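PDB 5K87: 2-methyl-aconitate isomerase from Shewanella oneidensis, which catalyses the cis-trans isomerization of 2-methyl-aconitate in the 2-methylcitrate cycle, by which propionate is degraded. Local coordinates for residues S72-V77 and V96-P101; K25-R30 and R51-P56; V310-M315 and H320-T325. The protein carries 1 engineered substitution. One frame throughout, in Å; residues are numbered along the deposited sequence.

Interaction 1. Residues S72-V77 and V96-P101; sequences STSETV and VSIDKP. Engineered in segment 72-77: Glu75 (natural residue Lys).
Ser74 and Val96 meet through two hydrogen bonds that tie the approach to strand 75-81 to the last residue of strand 89-96. Val96 N donates a hydrogen bond to Ser74 O at 3.0 Å, with an N-H...O angle of 156°. In return the hydroxyl of Ser74, swung opposite its own N (chi1 -170°), donates to Val96 O, the OG-to-O distance being 2.8 Å. OG lies 35° off the carbonyl plane of Val96. The side chain thus does what the backbone N of an antiparallel hydrogen-bonded pair would do, Ser74 N being too far from that oxygen. The same OG also bonds to Gln62 NE2. With an alanine here the hydroxyl is gone, and Val96 O would probably lose its bond from this segment while Gln62 NE2 is left without this partner. Beyond the polar pair, Thr76 and Val96 cross nearly at right angles, methyl CG2 of one 3.8 Å from CG2 of the other; Thr76 OG1, also beside Val96 CG2, is hydrogen-bonded to Gly94 O. Ser72, Thr73 and Ser74 are substrate-binding residues, as is the natural lysine at the position of the engineered Glu75, which points away from Val96, while Ser72 OG bonds a malonate ion. Helix 43-53 closes over the contact, Ile53 touching Ser74 and Thr76, and Leu50 touching Val96, while strand 24-30 runs parallel to strand 75-81 as its other neighbour.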
ATOM      1  N   SER A  72       6.751  -4.430  -4.631  1.00 12.03           N
ATOM      2  CA  SER A  72       6.001  -4.399  -5.882  0.56 12.99           C
ATOM      3  C   SER A  72       5.128  -3.153  -6.019  1.00 12.75           C
ATOM      4  O   SER A  72       4.472  -2.970  -7.045  1.00 13.60           O
ATOM      5  CB  SER A  72       5.172  -5.672  -6.053  0.56 17.05           C
ATOM      6  OG  SER A  72       4.377  -5.911  -4.911  0.56 15.91           O
ATOM      7  N   THR A  73       5.144  -2.290  -5.005  1.00 11.11           N
ATOM      8  CA  THR A  73       4.425  -1.018  -5.049  1.00 11.02           C
ATOM      9  C   THR A  73       5.311   0.155  -4.644  1.00 12.10           C
ATOM     10  O   THR A  73       4.796   1.194  -4.229  1.00 15.47           O
ATOM     11  CB  THR A  73       3.174  -1.014  -4.143  1.00 12.30           C
ATOM     12  OG1 THR A  73       3.562  -1.211  -2.778  1.00 13.66           O
ATOM     13  CG2 THR A  73       2.194  -2.098  -4.549  1.00 13.61           C
ATOM     14  N   SER A  74       6.630   0.009  -4.762  1.00 10.94           N
ATOM     15  CA  SER A  74       7.555   1.101  -4.466  1.00 11.03           C
ATOM     16  C   SER A  74       8.467   1.235  -5.679  1.00 10.67           C
ATOM     17  O   SER A  74       9.661   0.940  -5.632  1.00 12.12           O
ATOM     18  CB  SER A  74       8.331   0.810  -3.178  1.00 11.28           C
ATOM     19  OG  SER A  74       9.066   1.950  -2.726  1.00 11.56           O
ATOM     20  N   GLU A  75       7.852   1.662  -6.784  1.00 11.14           N
ATOM     21  CA  GLU A  75       8.398   1.499  -8.128  1.00 11.42           C
ATOM     22  C   GLU A  75       8.192   2.757  -8.948  1.00 11.35           C
ATOM     23  O   GLU A  75       7.104   3.356  -8.925  1.00 11.10           O
ATOM     24  CB  GLU A  75       7.739   0.308  -8.845  1.00 11.88           C
ATOM     25  CG  GLU A  75       8.030  -1.027  -8.174  1.00 13.34           C
ATOM     26  CD  GLU A  75       7.701  -2.243  -9.015  1.00 14.10           C
ATOM     27  OE1 GLU A  75       7.040  -2.134 -10.059  1.00 16.71           O
ATOM     28  OE2 GLU A  75       8.128  -3.347  -8.624  1.00 16.69           O
ATOM     29  N   THR A  76       9.229   3.134  -9.691  1.00 10.46           N
ATOM     30  CA  THR A  76       9.168   4.275 -10.587  1.00 10.90           C
ATOM     31  C   THR A  76       9.729   3.923 -11.951  1.00 10.20           C
ATOM     32  O   THR A  76      10.589   3.041 -12.081  1.00 11.46           O
ATOM     33  CB  THR A  76       9.937   5.478 -10.015  1.00 11.69           C
ATOM     34  OG1 THR A  76      11.320   5.129  -9.832  1.00 13.42           O
ATOM     35  CG2 THR A  76       9.321   5.918  -8.681  1.00 13.65           C
ATOM     36  N   VAL A  77       9.233   4.622 -12.966  1.00 10.32           N
ATOM     37  CA  VAL A  77       9.613   4.361 -14.347  1.00 10.12           C
ATOM     38  C   VAL A  77       9.787   5.689 -15.068  1.00 10.15           C
ATOM     39  O   VAL A  77       8.944   6.587 -14.945  1.00 11.09           O
ATOM     40  CB  VAL A  77       8.517   3.542 -15.065  1.00 11.15           C
ATOM     41  CG1 VAL A  77       8.804   3.423 -16.553  1.00 12.46           C
ATOM     42  CG2 VAL A  77       8.361   2.164 -14.431  1.00 12.13           C
ATOM     43  N   VAL A  96      12.566   1.769  -5.607  1.00 11.26           N
ATOM     44  CA  VAL A  96      12.721   2.755  -4.547  1.00 11.63           C
ATOM     45  C   VAL A  96      12.743   2.054  -3.198  1.00 11.91           C
ATOM     46  O   VAL A  96      11.790   1.387  -2.821  1.00 12.10           O
ATOM     47  CB  VAL A  96      11.598   3.806  -4.598  1.00 11.10           C
ATOM     48  CG1 VAL A  96      11.796   4.834  -3.502  1.00 13.37           C
ATOM     49  CG2 VAL A  96      11.572   4.474  -5.969  1.00 13.51           C
ATOM     50  N   SER A  97      13.851   2.189  -2.475  1.00 11.81           N
ATOM     51  CA  SER A  97      13.960   1.584  -1.155  0.70 13.30           C
ATOM     52  C   SER A  97      12.885   2.148  -0.238  1.00 12.03           C
ATOM     53  O   SER A  97      12.588   3.338  -0.289  1.00 12.39           O
ATOM     54  CB  SER A  97      15.331   1.878  -0.556  0.70 14.62           C
ATOM     55  OG  SER A  97      15.415   1.402   0.774  0.70 15.02           O
ATOM     56  N   ILE A  98      12.305   1.298   0.600  1.00 11.97           N
ATOM     57  CA  ILE A  98      11.338   1.778   1.577  1.00 14.00           C
ATOM     58  C   ILE A  98      12.040   2.459   2.747  1.00 13.62           C
ATOM     59  O   ILE A  98      11.590   3.500   3.231  1.00 15.79           O
ATOM     60  CB  ILE A  98      10.450   0.630   2.071  1.00 13.79           C
ATOM     61  CG1 ILE A  98       9.607   0.090   0.911  1.00 16.31           C
ATOM     62  CG2 ILE A  98       9.557   1.082   3.219  1.00 14.88           C
ATOM     63  CD1 ILE A  98       8.941  -1.250   1.188  1.00 18.93           C
ATOM     64  N   ASP A  99      13.159   1.877   3.180  1.00 16.09           N
ATOM     65  CA  ASP A  99      13.815   2.276   4.431  1.00 17.00           C
ATOM     66  C   ASP A  99      15.034   3.182   4.263  1.00 17.80           C
ATOM     67  O   ASP A  99      15.431   3.854   5.212  1.00 19.93           O
ATOM     68  CB  ASP A  99      14.197   1.033   5.249  1.00 23.05           C
ATOM     69  CG  ASP A  99      15.086   0.069   4.477  1.00 27.55           C
ATOM     70  OD1 ASP A  99      14.800  -0.213   3.292  1.00 29.12           O
ATOM     71  OD2 ASP A  99      16.079  -0.420   5.058  1.00 38.12           O
ATOM     72  N   LYS A 100      15.631   3.205   3.076  1.00 16.30           N
ATOM     73  CA  LYS A 100      16.863   3.972   2.855  1.00 17.27           C
ATOM     74  C   LYS A 100      16.645   5.015   1.774  1.00 15.45           C
ATOM     75  O   LYS A 100      15.786   4.823   0.906  1.00 14.86           O
ATOM     76  CB  LYS A 100      17.989   3.033   2.403  1.00 19.86           C
ATOM     77  CG  LYS A 100      18.225   1.832   3.306  1.00 25.41           C
ATOM     78  CD  LYS A 100      19.107   0.800   2.618  1.00 31.43           C
ATOM     79  N   PRO A 101      17.421   6.110   1.800  1.00 14.20           N
ATOM     80  CA  PRO A 101      17.282   7.127   0.755  1.00 15.49           C
ATOM     81  C   PRO A 101      18.032   6.697  -0.496  1.00 15.08           C
ATOM     82  O   PRO A 101      19.040   7.297  -0.872  1.00 16.84           O
ATOM     83  CB  PRO A 101      17.921   8.363   1.388  1.00 18.64           C
ATOM     84  CG  PRO A 101      18.963   7.800   2.306  1.00 18.21           C
ATOM     85  CD  PRO A 101      18.402   6.504   2.829  1.00 16.40           C
TER

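Interaction 2. Residues K25-R30 and R51-P56; sequences KGVFFR and RVIGSP
Val27 overlaps two consecutive residues of the last helical turn, sending one methyl to each: CG1 comes within 4.2 Å of Val52 CG1, and CG2 within 4.1 Å of Ile53 CD1. This is helix-on-strand packing in the diaminopimelate epimerase-like fold to which PrpF belongs. Helix 43-53 lies in the connection from strand 24-30 to the neighbouring, parallel strand 75-81, and it covers one face of the strand it has just left. With CG1 of Val27 opposite the backbone N (chi1 -176°), CG2 lies beside the N and faces Ile53. The two side chains pass in opposite senses, their methyls CG2 and CD1 in contact. No hydrogen bond joins the segments; the contact is wholly apolar and buried. Strand alternation sorts the side chains: Val27 and Phe29 point at the helix, whereas Phe28 packs on Ala115 and Val116 of helix 113-122, and on the helix side Val52 also rests on Val394 and Val396 of strand 393-396. At the strand's beginning Lys25 NZ bonds to Gly65 O and Gln62 O of the second subunit, placing that end at the dimer interface. The helix stops immediately after Ile53 in a Schellman motif, with Ser55 N bonded to Leu50 O and Gly54 N to Arg51 O. Gly54 takes a positive phi of 104°, where a side chain would jam against the preceding carbonyl oxygen, and a cis peptide then leads into Pro56. Farther along the strand, the ring of Phe29 meets the helix obliquely, its CZ lying 4.3 Å from Val52 CG2.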
ATOM      1  N   LYS A  25       2.478  -2.055  -9.154  1.00 10.78           N
ATOM      2  CA  LYS A  25       2.036  -0.683  -9.398  1.00 10.48           C
ATOM      3  C   LYS A  25       3.244   0.228  -9.373  1.00 11.84           C
ATOM      4  O   LYS A  25       4.121   0.076  -8.518  1.00 12.02           O
ATOM      5  CB  LYS A  25       1.047  -0.201  -8.325  1.00 12.59           C
ATOM      6  CG  LYS A  25      -0.260  -0.971  -8.292  1.00 12.50           C
ATOM      7  CD  LYS A  25      -1.307  -0.280  -7.422  1.00 13.72           C
ATOM      8  CE  LYS A  25      -1.032  -0.408  -5.930  1.00 12.09           C
ATOM      9  NZ  LYS A  25      -2.165   0.191  -5.163  1.00 12.33           N
ATOM     10  N   GLY A  26       3.273   1.197 -10.279  1.00 10.33           N
ATOM     11  CA  GLY A  26       4.364   2.144 -10.305  1.00 12.09           C
ATOM     12  C   GLY A  26       3.941   3.507 -10.798  1.00 10.10           C
ATOM     13  O   GLY A  26       2.873   3.672 -11.399  1.00 10.56           O
ATOM     14  N   VAL A  27       4.789   4.492 -10.533  1.00 10.39           N
ATOM     15  CA  VAL A  27       4.595   5.849 -11.010  1.00  9.89           C
ATOM     16  C   VAL A  27       5.481   6.059 -12.232  1.00 10.86           C
ATOM     17  O   VAL A  27       6.705   5.849 -12.177  1.00 11.58           O
ATOM     18  CB  VAL A  27       4.925   6.896  -9.922  1.00 10.41           C
ATOM     19  CG1 VAL A  27       4.611   8.285 -10.441  1.00 12.49           C
ATOM     20  CG2 VAL A  27       4.162   6.607  -8.635  1.00 14.40           C
ATOM     21  N   PHE A  28       4.848   6.460 -13.333  1.00 10.08           N
ATOM     22  CA  PHE A  28       5.477   6.598 -14.644  1.00 10.16           C
ATOM     23  C   PHE A  28       5.629   8.055 -15.036  1.00 10.31           C
ATOM     24  O   PHE A  28       4.691   8.848 -14.876  1.00 11.29           O
ATOM     25  CB  PHE A  28       4.595   5.935 -15.703  1.00 10.75           C
ATOM     26  CG  PHE A  28       4.608   4.435 -15.653  1.00  9.75           C
ATOM     27  CD1 PHE A  28       4.050   3.765 -14.581  1.00 11.23           C
ATOM     28  CD2 PHE A  28       5.174   3.694 -16.679  1.00 11.71           C
ATOM     29  CE1 PHE A  28       4.075   2.380 -14.518  1.00 11.66           C
ATOM     30  CE2 PHE A  28       5.190   2.298 -16.631  1.00 12.63           C
ATOM     31  CZ  PHE A  28       4.648   1.653 -15.546  1.00 11.84           C
ATOM     32  N   PHE A  29       6.796   8.403 -15.568  1.00 10.41           N
ATOM     33  CA  PHE A  29       7.097   9.751 -16.028  1.00 11.52           C
ATOM     34  C   PHE A  29       7.669   9.718 -17.432  1.00 10.53           C
ATOM     35  O   PHE A  29       8.504   8.856 -17.758  1.00 11.71           O
ATOM     36  CB  PHE A  29       8.185  10.390 -15.160  1.00 11.74           C
ATOM     37  CG  PHE A  29       7.868  10.450 -13.693  1.00 11.02           C
ATOM     38  CD1 PHE A  29       7.247  11.559 -13.148  1.00 12.60           C
ATOM     39  CD2 PHE A  29       8.227   9.407 -12.855  1.00 12.98           C
ATOM     40  CE1 PHE A  29       6.978  11.617 -11.789  1.00 14.13           C
ATOM     41  CE2 PHE A  29       7.955   9.462 -11.499  1.00 13.85           C
ATOM     42  CZ  PHE A  29       7.334  10.570 -10.970  1.00 14.34           C
ATOM     43  N   ARG A  30       7.271  10.686 -18.250  1.00 11.39           N
ATOM     44  CA  ARG A  30       8.024  11.014 -19.451  1.00 12.41           C
ATOM     45  C   ARG A  30       9.212  11.832 -19.013  1.00 12.38           C
ATOM     46  O   ARG A  30       9.068  12.744 -18.191  1.00 13.88           O
ATOM     47  CB  ARG A  30       7.221  11.925 -20.371  1.00 15.59           C
ATOM     48  CG  ARG A  30       6.124  11.311 -21.190  1.00 19.87           C
ATOM     49  CD  ARG A  30       5.769  12.237 -22.374  1.00 20.97           C
ATOM     50  NE  ARG A  30       5.500  13.600 -21.921  1.00 20.73           N
ATOM     51  CZ  ARG A  30       5.108  14.601 -22.702  1.00 24.36           C
ATOM     52  NH1 ARG A  30       4.930  14.403 -24.003  1.00 30.84           N
ATOM     53  NH2 ARG A  30       4.891  15.801 -22.177  1.00 21.72           N
ATOM     54  N   ARG A  51      10.808  11.153  -2.851  1.00 10.79           N
ATOM     55  CA  ARG A  51       9.756  11.935  -2.233  0.65 11.88           C
ATOM     56  C   ARG A  51       8.391  11.627  -2.840  1.00 11.43           C
ATOM     57  O   ARG A  51       7.391  11.613  -2.134  1.00 11.27           O
ATOM     58  CB  ARG A  51      10.080  13.423  -2.348  0.65 13.44           C
ATOM     59  CG  ARG A  51       9.267  14.292  -1.424  0.65 16.85           C
ATOM     60  CD  ARG A  51       9.516  13.944   0.039  0.65 17.78           C
ATOM     61  NE  ARG A  51       8.556  14.636   0.884  0.65 19.57           N
ATOM     62  CZ  ARG A  51       7.323  14.201   1.107  0.65 16.50           C
ATOM     63  NH1 ARG A  51       6.909  13.058   0.560  0.65 15.74           N
ATOM     64  NH2 ARG A  51       6.513  14.893   1.889  0.65 16.44           N
ATOM     65  N   VAL A  52       8.347  11.378  -4.146  1.00 10.22           N
ATOM     66  CA  VAL A  52       7.077  10.998  -4.774  1.00 10.81           C
ATOM     67  C   VAL A  52       6.531   9.719  -4.129  1.00 10.69           C
ATOM     68  O   VAL A  52       5.346   9.612  -3.823  1.00 11.38           O
ATOM     69  CB  VAL A  52       7.220  10.802  -6.295  1.00 10.29           C
ATOM     70  CG1 VAL A  52       5.979  10.131  -6.876  1.00 12.17           C
ATOM     71  CG2 VAL A  52       7.489  12.143  -6.984  1.00 12.03           C
ATOM     72  N   ILE A  53       7.413   8.745  -3.918  1.00  9.89           N
ATOM     73  CA  ILE A  53       7.023   7.446  -3.387  1.00 10.77           C
ATOM     74  C   ILE A  53       6.767   7.466  -1.867  1.00 10.45           C
ATOM     75  O   ILE A  53       5.968   6.683  -1.363  1.00 11.03           O
ATOM     76  CB  ILE A  53       8.085   6.399  -3.798  1.00  9.94           C
ATOM     77  CG1 ILE A  53       7.988   6.100  -5.293  1.00 11.86           C
ATOM     78  CG2 ILE A  53       7.998   5.131  -2.963  1.00 12.32           C
ATOM     79  CD1 ILE A  53       6.704   5.364  -5.704  1.00 14.86           C
ATOM     80  N   GLY A  54       7.449   8.359  -1.150  1.00 10.42           N
ATOM     81  CA  GLY A  54       7.267   8.497   0.288  1.00 10.88           C
ATOM     82  C   GLY A  54       8.403   7.889   1.100  1.00 11.39           C
ATOM     83  O   GLY A  54       8.204   7.493   2.253  1.00 12.15           O
ATOM     84  N   SER A  55       9.592   7.833   0.508  1.00 11.01           N
ATOM     85  CA  SER A  55      10.786   7.245   1.118  1.00 11.49           C
ATOM     86  C   SER A  55      11.857   8.300   1.354  1.00 12.15           C
ATOM     87  O   SER A  55      11.832   9.355   0.731  1.00 12.77           O
ATOM     88  CB  SER A  55      11.354   6.180   0.182  1.00 11.89           C
ATOM     89  OG  SER A  55      10.526   5.042   0.146  1.00 13.47           O
ATOM     90  N   PRO A  56      12.815   8.017   2.256  1.00 12.33           N
ATOM     91  CA  PRO A  56      12.867   6.859   3.151  1.00 12.79           C
ATOM     92  C   PRO A  56      11.842   7.010   4.256  1.00 12.07           C
ATOM     93  O   PRO A  56      11.583   8.128   4.710  1.00 12.59           O
ATOM     94  CB  PRO A  56      14.287   6.932   3.726  1.00 13.92           C
ATOM     95  CG  PRO A  56      14.613   8.366   3.724  1.00 16.18           C
ATOM     96  CD  PRO A  56      13.933   8.949   2.498  1.00 14.61           C
TER

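Interaction 3. Residues V310-M315 and H320-T325; sequences VRALSM and HAMMGT
Two bent methionine chains reach strand 308-314 from the loop before helix 324-334. Met322 leaves with CG opposite its backbone N (chi1 -173°), then folds at both later torsions; Met323 starts the other way, CG opposite the carbonyl carbon (chi1 -60°), and folds too. They converge on Ala312, whose CB is 3.5 Å from Met322 SD and 3.8 Å from Met323 CE. From there the terminal methyls part: Met322 CE lies 3.4 Å from Val310 O, and Met323 CE is equally close, 3.4 Å, to Leu313 O. Val310 crosses Met322 at about a right angle, and Ser314 CB is 3.9 Å from Met323 SD, while Ser314 OG is bonded to Lys283 NZ. A water links the two backbones, accepting from Ala312 N at 3.0 Å and lying 2.9 Å from Ala321 O, to which it can donate. Met323 holds the N-cap position and is inferred to be a proton donor/acceptor of the active site. Just beyond it, Gly324 N and Thr325 OG1 bond a malonate ion at the helix start, and Ser314 and Gly324 are substrate-binding residues. With no direct hydrogen bond between the segments, the seam is a thioether and methyl surface bridged by one water, held mainly by van der Waals contact, which probably helps to place Met323 beside the substrate-binding residues.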
ATOM      1  N   VAL A 310       7.639 -22.339  -7.744  1.00 12.19           N
ATOM      2  CA  VAL A 310       8.718 -21.399  -7.476  1.00 12.17           C
ATOM      3  C   VAL A 310       8.228 -20.289  -6.567  1.00 13.40           C
ATOM      4  O   VAL A 310       7.172 -19.696  -6.807  1.00 13.77           O
ATOM      5  CB  VAL A 310       9.293 -20.754  -8.760  1.00 12.76           C
ATOM      6  CG1 VAL A 310      10.552 -19.959  -8.416  1.00 12.93           C
ATOM      7  CG2 VAL A 310       9.602 -21.803  -9.834  1.00 14.03           C
ATOM      8  N   ARG A 311       9.003 -20.021  -5.523  1.00 12.60           N
ATOM      9  CA  ARG A 311       8.779 -18.887  -4.632  1.00 12.71           C
ATOM     10  C   ARG A 311      10.024 -18.025  -4.716  1.00 12.24           C
ATOM     11  O   ARG A 311      11.133 -18.552  -4.753  1.00 14.86           O
ATOM     12  CB  ARG A 311       8.594 -19.379  -3.204  1.00 14.19           C
ATOM     13  CG  ARG A 311       7.150 -19.501  -2.761  1.00 14.95           C
ATOM     14  CD  ARG A 311       6.314 -20.419  -3.632  1.00 15.12           C
ATOM     15  NE  ARG A 311       5.012 -20.631  -3.008  1.00 13.96           N
ATOM     16  CZ  ARG A 311       3.953 -21.152  -3.619  1.00 14.12           C
ATOM     17  NH1 ARG A 311       4.018 -21.548  -4.883  1.00 14.63           N
ATOM     18  NH2 ARG A 311       2.827 -21.294  -2.947  1.00 15.59           N
ATOM     19  N   ALA A 312       9.873 -16.706  -4.744  1.00 12.40           N
ATOM     20  CA  ALA A 312      11.042 -15.836  -4.809  1.00 11.95           C
ATOM     21  C   ALA A 312      10.967 -14.742  -3.768  1.00 11.68           C
ATOM     22  O   ALA A 312       9.876 -14.351  -3.340  1.00 12.79           O
ATOM     23  CB  ALA A 312      11.179 -15.228  -6.190  1.00 13.79           C
ATOM     24  N   LEU A 313      12.128 -14.247  -3.358  1.00 11.93           N
ATOM     25  CA  LEU A 313      12.190 -13.077  -2.494  1.00 12.30           C
ATOM     26  C   LEU A 313      12.559 -11.852  -3.298  1.00 12.06           C
ATOM     27  O   LEU A 313      13.278 -11.940  -4.291  1.00 13.08           O
ATOM     28  CB  LEU A 313      13.220 -13.268  -1.372  1.00 14.19           C
ATOM     29  CG  LEU A 313      12.762 -14.098  -0.177  1.00 15.26           C
ATOM     30  CD1 LEU A 313      12.843 -15.586  -0.493  1.00 15.95           C
ATOM     31  CD2 LEU A 313      13.593 -13.755   1.058  1.00 17.67           C
ATOM     32  N   SER A 314      12.054 -10.707  -2.865  1.00 12.74           N
ATOM     33  CA  SER A 314      12.480  -9.440  -3.439  1.00 12.91           C
ATOM     34  C   SER A 314      12.633  -8.441  -2.315  1.00 11.52           C
ATOM     35  O   SER A 314      11.735  -8.284  -1.491  1.00 12.65           O
ATOM     36  CB  SER A 314      11.477  -8.937  -4.472  1.00 14.76           C
ATOM     37  OG  SER A 314      12.001  -7.823  -5.181  1.00 15.77           O
ATOM     38  N   MET A 315      13.790  -7.798  -2.269  1.00 12.16           N
ATOM     39  CA  MET A 315      14.068  -6.792  -1.246  1.00 12.16           C
ATOM     40  C   MET A 315      13.835  -7.327   0.169  1.00 13.84           C
ATOM     41  O   MET A 315      13.344  -6.604   1.034  1.00 16.50           O
ATOM     42  CB  MET A 315      13.253  -5.510  -1.497  1.00 14.15           C
ATOM     43  CG  MET A 315      13.380  -4.958  -2.929  1.00 16.10           C
ATOM     44  SD  MET A 315      15.068  -4.571  -3.428  1.00 17.73           S
ATOM     45  CE  MET A 315      15.375  -3.122  -2.403  1.00 23.34           C
ATOM     46  N   HIS A 320       4.766 -11.605  -3.329  1.00 11.35           N
ATOM     47  CA  HIS A 320       3.369 -12.017  -3.262  1.00 12.03           C
ATOM     48  C   HIS A 320       2.935 -12.855  -4.461  1.00 11.93           C
ATOM     49  O   HIS A 320       1.939 -13.580  -4.395  1.00 12.55           O
ATOM     50  CB  HIS A 320       2.461 -10.793  -3.104  1.00 11.77           C
ATOM     51  CG  HIS A 320       2.320  -9.969  -4.347  1.00 12.86           C
ATOM     52  ND1 HIS A 320       1.142  -9.904  -5.059  1.00 13.27           N
ATOM     53  CD2 HIS A 320       3.199  -9.170  -5.003  1.00 13.80           C
ATOM     54  CE1 HIS A 320       1.300  -9.099  -6.094  1.00 15.79           C
ATOM     55  NE2 HIS A 320       2.539  -8.644  -6.088  1.00 14.43           N
ATOM     56  N   ALA A 321       3.672 -12.754  -5.561  1.00 11.20           N
ATOM     57  CA  ALA A 321       3.330 -13.486  -6.777  1.00 12.35           C
ATOM     58  C   ALA A 321       4.648 -13.925  -7.412  1.00 12.30           C
ATOM     59  O   ALA A 321       5.358 -14.740  -6.832  1.00 11.80           O
ATOM     60  CB  ALA A 321       2.484 -12.624  -7.707  1.00 12.30           C
ATOM     61  N   MET A 322       5.002 -13.385  -8.572  1.00 12.43           N
ATOM     62  CA  MET A 322       6.361 -13.567  -9.082  1.00 10.90           C
ATOM     63  C   MET A 322       6.817 -12.322  -9.836  1.00 12.20           C
ATOM     64  O   MET A 322       6.057 -11.740 -10.628  1.00 12.25           O
ATOM     65  CB  MET A 322       6.484 -14.813  -9.975  1.00 11.89           C
ATOM     66  CG  MET A 322       7.919 -15.141 -10.384  1.00 12.42           C
ATOM     67  SD  MET A 322       9.046 -15.367  -8.987  1.00 12.93           S
ATOM     68  CE  MET A 322       8.238 -16.725  -8.146  1.00 15.46           C
ATOM     69  N   MET A 323       8.048 -11.895  -9.578  1.00 11.54           N
ATOM     70  CA  MET A 323       8.636 -10.812 -10.356  1.00 11.74           C
ATOM     71  C   MET A 323       8.715 -11.243 -11.823  1.00 12.20           C
ATOM     72  O   MET A 323       9.039 -12.400 -12.130  1.00 12.59           O
ATOM     73  CB  MET A 323      10.033 -10.472  -9.834  1.00 12.08           C
ATOM     74  CG  MET A 323      10.076 -10.033  -8.382  1.00 12.52           C
ATOM     75  SD  MET A 323      10.314 -11.402  -7.220  1.00 13.39           S
ATOM     76  CE  MET A 323      12.054 -11.757  -7.435  1.00 15.15           C
ATOM     77  N   GLY A 324       8.419 -10.330 -12.739  1.00 11.50           N
ATOM     78  CA  GLY A 324       8.474 -10.660 -14.152  1.00 12.24           C
ATOM     79  C   GLY A 324       9.874 -11.033 -14.607  1.00 12.64           C
ATOM     80  O   GLY A 324      10.059 -11.939 -15.439  1.00 13.54           O
ATOM     81  N   THR A 325      10.873 -10.341 -14.068  1.00 12.06           N
ATOM     82  CA  THR A 325      12.262 -10.690 -14.370  1.00 12.65           C
ATOM     83  C   THR A 325      12.606 -12.104 -13.906  1.00 11.71           C
ATOM     84  O   THR A 325      13.258 -12.873 -14.634  1.00 12.33           O
ATOM     85  CB  THR A 325      13.228  -9.721 -13.711  1.00 13.31           C
ATOM     86  OG1 THR A 325      12.903  -9.640 -12.322  1.00 13.31           O
ATOM     87  CG2 THR A 325      13.129  -8.337 -14.352  1.00 14.51           C
TER
HETATM   88  O   HOH W   1       7.103 -15.662  -4.690  1.00 12.92           O

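Along the chain the contacts come in series: interaction 2 closes before interaction 1 opens, and interaction 3 follows later. Interactions 1 and 2 have centres about 7 Å apart and stand on neighbouring strands, 75-81 and 24-30; helix 43-53, part of interaction 2, also packs on interaction 1, and a hydrogen bond joins Ser55 OG to Ser97 O, 2.7 Å apart. Interaction 3, on strand 308-314, lies about 16 Å from interaction 1 and about 20 Å from interaction 2, centre to centre. Only the former touches it, Ser72 OG packing on His320 CD2. Segments 72-77 and 320-325 both bond malonate, so interactions 1 and 3 bring together distant substrate-binding residues, while interaction 2 packs behind interaction 1.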